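Local structure of putative GH105 family protein (Salmonella enterica subsp. enterica serovar Paratyphi A, 3QWT) at residues E160-Q164 with Q165-D169; S235-T238 with I239-D243. The protein is of unknown function but probably acts as a glycoside hydrolase of the GH105 type, a family known for releasing unsaturated uronic acid units, as from pectin-derived sugars. One frame throughout, in Å; residues are numbered along the deposited sequence.

Interaction 1 (E160-Q164 with Q165-D169); sequences EENHQ and QMWDD
Asn162 and Gln165 meet as the first and last residues of a type II beta turn. The turn leads into strand 165-167, which pairs antiparallel with strand 216-218. Gln165 N donates to Asn162 O at 3.0 Å, and the N-H...O angle is 153°. Gln164 takes the third position with positive phi, as a type II turn requires. The side chains of the two end residues also pack together. Gln165 CG lies beside the backbone N (chi1 -62°), and the chain beyond it is extended. This folds Gln165 back over the turn, with its CG 3.4 Å from His163 O. Gln165 CD rests 3.7 Å from Asn162 CB. The two amide planes are 40° apart. Asn162 OD1 and Gln165 NE2 lie 3.7 Å apart, which is packing rather than a polar bond. Asn162 ND2 instead bonds to the backbone oxygen of His155, which helps set the rotation of its amide. Asn162 ND2 also comes obliquely to the indole of Trp167, 3.9 Å from Trp167 CZ2.

Further out, Trp167 is stacked on His155 and meets His215 edge-to-face, and a glycerol, probably from the crystallisation liquor, lies about 4 Å from the Trp167 side chain and may mark a pocket. Gln164 NE2 bonds to Asp149 OD1, and just before the turn Glu161 OE2 bonds to Ser11 of a second subunit, so this loop also takes part in the assembly. The Gln165 amide is itself held by Trp167, two residues along the strand. Trp167 NE1 donates to Gln165 OE1 at 2.7 Å, with the oxygen almost in the indole plane and NE1 in the carbonyl plane.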
# COMPACT_ATOMS: atom_id res chain seq x y z
N GLU A 160 16.43 21.95 41.04
CA GLU A 160 17.63 22.48 40.39
C GLU A 160 17.46 22.56 38.88
O GLU A 160 16.83 21.68 38.28
CB GLU A 160 18.83 21.59 40.68
CG GLU A 160 19.09 21.33 42.17
CD GLU A 160 20.41 20.59 42.41
OE1 GLU A 160 21.49 21.20 42.14
OE2 GLU A 160 20.38 19.42 42.86
N GLU A 161 18.05 23.58 38.27
CA GLU A 161 18.15 23.63 36.82
C GLU A 161 19.00 22.47 36.29
O GLU A 161 18.58 21.75 35.36
CB GLU A 161 18.74 24.95 36.35
CG GLU A 161 17.73 26.08 36.32
CD GLU A 161 18.25 27.31 35.60
OE1 GLU A 161 19.22 27.17 34.81
OE2 GLU A 161 17.69 28.41 35.82
N ASN A 162 20.18 22.29 36.89
CA ASN A 162 21.16 21.33 36.39
C ASN A 162 21.55 21.65 34.96
O ASN A 162 21.56 20.79 34.08
CB ASN A 162 20.65 19.90 36.51
CG ASN A 162 20.43 19.50 37.95
OD1 ASN A 162 21.26 19.77 38.81
ND2 ASN A 162 19.30 18.86 38.22
N HIS A 163 21.86 22.92 34.73
CA HIS A 163 22.27 23.38 33.42
C HIS A 163 23.21 22.39 32.75
O HIS A 163 24.15 21.86 33.37
CB HIS A 163 22.92 24.76 33.53
CG HIS A 163 23.03 25.46 32.22
ND1 HIS A 163 21.93 25.80 31.47
CD2 HIS A 163 24.11 25.87 31.52
CE1 HIS A 163 22.33 26.40 30.36
NE2 HIS A 163 23.65 26.45 30.37
N GLN A 164 22.94 22.12 31.47
CA GLN A 164 23.85 21.32 30.64
C GLN A 164 24.08 19.87 31.08
O GLN A 164 24.95 19.20 30.52
CB GLN A 164 25.20 22.03 30.51
CG GLN A 164 25.16 23.30 29.69
CD GLN A 164 25.06 23.02 28.20
OE1 GLN A 164 24.35 22.12 27.76
NE2 GLN A 164 25.79 23.80 27.42
N GLN A 165 23.32 19.38 32.06
CA GLN A 165 23.53 18.02 32.57
C GLN A 165 22.54 17.01 31.98
O GLN A 165 21.35 17.34 31.75
CB GLN A 165 23.39 17.96 34.10
CG GLN A 165 24.38 18.78 34.88
CD GLN A 165 24.15 18.63 36.39
OE1 GLN A 165 23.62 17.61 36.83
NE2 GLN A 165 24.55 19.63 37.17
N MSE A 166 23.04 15.79 31.77
CA MSE A 166 22.22 14.63 31.38
C MSE A 166 22.43 13.50 32.40
O MSE A 166 23.56 13.20 32.78
CB MSE A 166 22.60 14.15 29.97
CG MSE A 166 22.28 15.14 28.86
SE MSE A 166 22.74 14.58 27.02
CE MSE A 166 21.51 13.06 26.77
N TRP A 167 21.34 12.89 32.86
CA TRP A 167 21.46 11.81 33.85
C TRP A 167 20.84 10.51 33.35
O TRP A 167 19.92 10.54 32.53
CB TRP A 167 20.74 12.17 35.16
CG TRP A 167 21.21 13.40 35.86
CD1 TRP A 167 21.98 14.39 35.35
CD2 TRP A 167 20.93 13.77 37.22
NE1 TRP A 167 22.19 15.36 36.30
CE2 TRP A 167 21.55 15.00 37.46
CE3 TRP A 167 20.20 13.17 38.25
CZ2 TRP A 167 21.49 15.65 38.69
CZ3 TRP A 167 20.13 13.82 39.48
CH2 TRP A 167 20.77 15.05 39.69
N ASP A 168 21.32 9.38 33.88
CA ASP A 168 20.63 8.10 33.67
C ASP A 168 19.11 8.22 33.86
O ASP A 168 18.33 7.76 33.03
CB ASP A 168 21.13 7.06 34.67
CG ASP A 168 22.66 6.89 34.65
OD1 ASP A 168 23.34 7.40 33.74
OD2 ASP A 168 23.18 6.23 35.56
N ASP A 169 18.72 8.81 34.99
CA ASP A 169 17.35 8.80 35.48
C ASP A 169 16.37 9.37 34.43
O ASP A 169 15.20 9.00 34.38
CB ASP A 169 17.27 9.60 36.80
CG ASP A 169 18.32 9.14 37.86
OD1 ASP A 169 17.93 8.62 38.94
OD2 ASP A 169 19.53 9.30 37.62

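Interaction 2 (S235-T238 with I239-D243); sequences SWLT and IVIPD
Ile239 meets Trp236 because its CG1 lies beside the backbone N (chi1 -73°) and its chain is extended at chi2 (170°). This sends Ile239 CD1 back along the helix to the indole, 4.0 Å from Trp236 CE3. The two side chains lie alongside each other and point the same way. CD1 comes obliquely to the ring, near CZ3 as well as CE3. On the way, Ile239 CG1 passes 3.3 Å from Ser235 O. Leu237 chi1 (-98°) lies off the staggered positions, and in this pose Leu237 CD2 touches Ile241 CD1 at 3.6 Å, one turn further on. Leu237 CD2 also lies 3.8 Å from Ile241 CG1, as the two side chains cross at a slant.

These contacts run along helix 231-248, one of the buried helices of the alpha/alpha toroid. Backbone bonds from Ile239 N to Ser235 O and from Val240 N to Trp236 O hold the successive turns. Ile241 N bonds to Leu237 O at 3.0 Å. Packing is tight at Val240, whose CG2 is only 2.9 Å from Trp236 O, the same oxygen that accepts the Val240 amide.

The pattern breaks at Pro242, whose ring nitrogen carries no hydrogen. Thr238 O therefore faces Pro242 CD at 3.1 Å instead of an amide, and the helix kinks here. The next bond in the series, Asp243 N to Ile239 O, is weak.

Met172 of helix 170-184 packs on Trp236 and Ile239, Leu264 of helix 255-272 on Ile241, and Met368 of helix 363-377 on Trp236 and Ile239. Trp236 NE1 bonds to Asp169 OD1 and Ser235 OG to Ala296 O. Thr238 OG1 is bonded to Asn234 O in the preceding turn and to Gln267 OE1.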
# COMPACT_ATOMS: atom_id res chain seq x y z
N SER A 235 20.25 0.58 37.02
CA SER A 235 19.00 -0.12 37.13
C SER A 235 17.96 0.50 36.18
O SER A 235 17.23 -0.22 35.50
CB SER A 235 18.56 -0.02 38.61
OG SER A 235 17.28 -0.56 38.86
N TRP A 236 17.92 1.83 36.12
CA TRP A 236 16.94 2.52 35.30
C TRP A 236 17.09 2.07 33.85
O TRP A 236 16.15 2.12 33.08
CB TRP A 236 17.10 4.03 35.35
CG TRP A 236 16.84 4.61 36.64
CD1 TRP A 236 17.59 5.55 37.26
CD2 TRP A 236 15.76 4.30 37.52
NE1 TRP A 236 17.04 5.85 38.49
CE2 TRP A 236 15.92 5.10 38.67
CE3 TRP A 236 14.67 3.42 37.45
CZ2 TRP A 236 15.04 5.04 39.76
CZ3 TRP A 236 13.78 3.37 38.54
CH2 TRP A 236 13.98 4.17 39.67
N LEU A 237 18.29 1.64 33.49
CA LEU A 237 18.51 1.25 32.11
C LEU A 237 18.14 -0.18 31.88
O LEU A 237 17.55 -0.52 30.86
CB LEU A 237 19.94 1.52 31.66
CG LEU A 237 19.91 2.84 30.91
CD1 LEU A 237 20.89 3.80 31.54
CD2 LEU A 237 20.15 2.64 29.42
N THR A 238 18.48 -1.03 32.84
CA THR A 238 18.11 -2.42 32.75
C THR A 238 16.60 -2.55 32.70
O THR A 238 16.07 -3.53 32.19
CB THR A 238 18.61 -3.19 33.96
OG1 THR A 238 19.81 -2.59 34.44
CG2 THR A 238 18.87 -4.62 33.58
N ILE A 239 15.91 -1.56 33.26
CA ILE A 239 14.45 -1.52 33.23
C ILE A 239 13.93 -0.97 31.91
O ILE A 239 13.04 -1.56 31.30
CB ILE A 239 13.91 -0.63 34.35
CG1 ILE A 239 14.08 -1.32 35.71
CG2 ILE A 239 12.46 -0.28 34.06
CD1 ILE A 239 13.79 -0.44 36.92
N VAL A 240 14.51 0.15 31.48
CA VAL A 240 13.97 0.91 30.36
C VAL A 240 14.24 0.27 29.01
O VAL A 240 13.35 0.18 28.15
CB VAL A 240 14.52 2.35 30.35
CG1 VAL A 240 14.21 3.00 29.04
CG2 VAL A 240 13.92 3.15 31.46
N ILE A 241 15.46 -0.18 28.79
CA ILE A 241 15.78 -0.75 27.49
C ILE A 241 14.78 -1.85 27.09
O ILE A 241 14.30 -1.88 25.95
CB ILE A 241 17.23 -1.25 27.42
CG1 ILE A 241 18.18 -0.05 27.50
CG2 ILE A 241 17.47 -2.03 26.12
CD1 ILE A 241 19.65 -0.41 27.54
N PRO A 242 14.47 -2.76 28.01
CA PRO A 242 13.56 -3.84 27.63
C PRO A 242 12.16 -3.30 27.41
O PRO A 242 11.49 -3.73 26.47
CB PRO A 242 13.59 -4.77 28.84
CG PRO A 242 14.92 -4.51 29.46
CD PRO A 242 15.13 -3.04 29.30
N ASP A 243 11.73 -2.36 28.24
CA ASP A 243 10.39 -1.81 28.06
C ASP A 243 10.30 -0.97 26.80
O ASP A 243 9.30 -1.02 26.08
CB ASP A 243 9.96 -1.02 29.30
CG ASP A 243 9.56 -1.93 30.45
OD1 ASP A 243 9.81 -3.16 30.38
OD2 ASP A 243 9.01 -1.42 31.43

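In the fold
The two contacts come in series and neither nests in the other. Interaction 1 comes first. It closes a tight turn in the loop after helix 131-143, and the chain then passes from strand 165-167 into helix 170-184. Helix 188-205 and strand 216-218 follow before the chain enters helix 231-248. Interaction 2 closes no loop, since it joins successive turns of that helix. Their centres are 19 Å apart, yet the two touch: Asp169 OD1 lies 2.9 Å from Trp236 NE1, probably as a hydrogen bond. This pair ties the end of the strand region to the buried helix of the toroid.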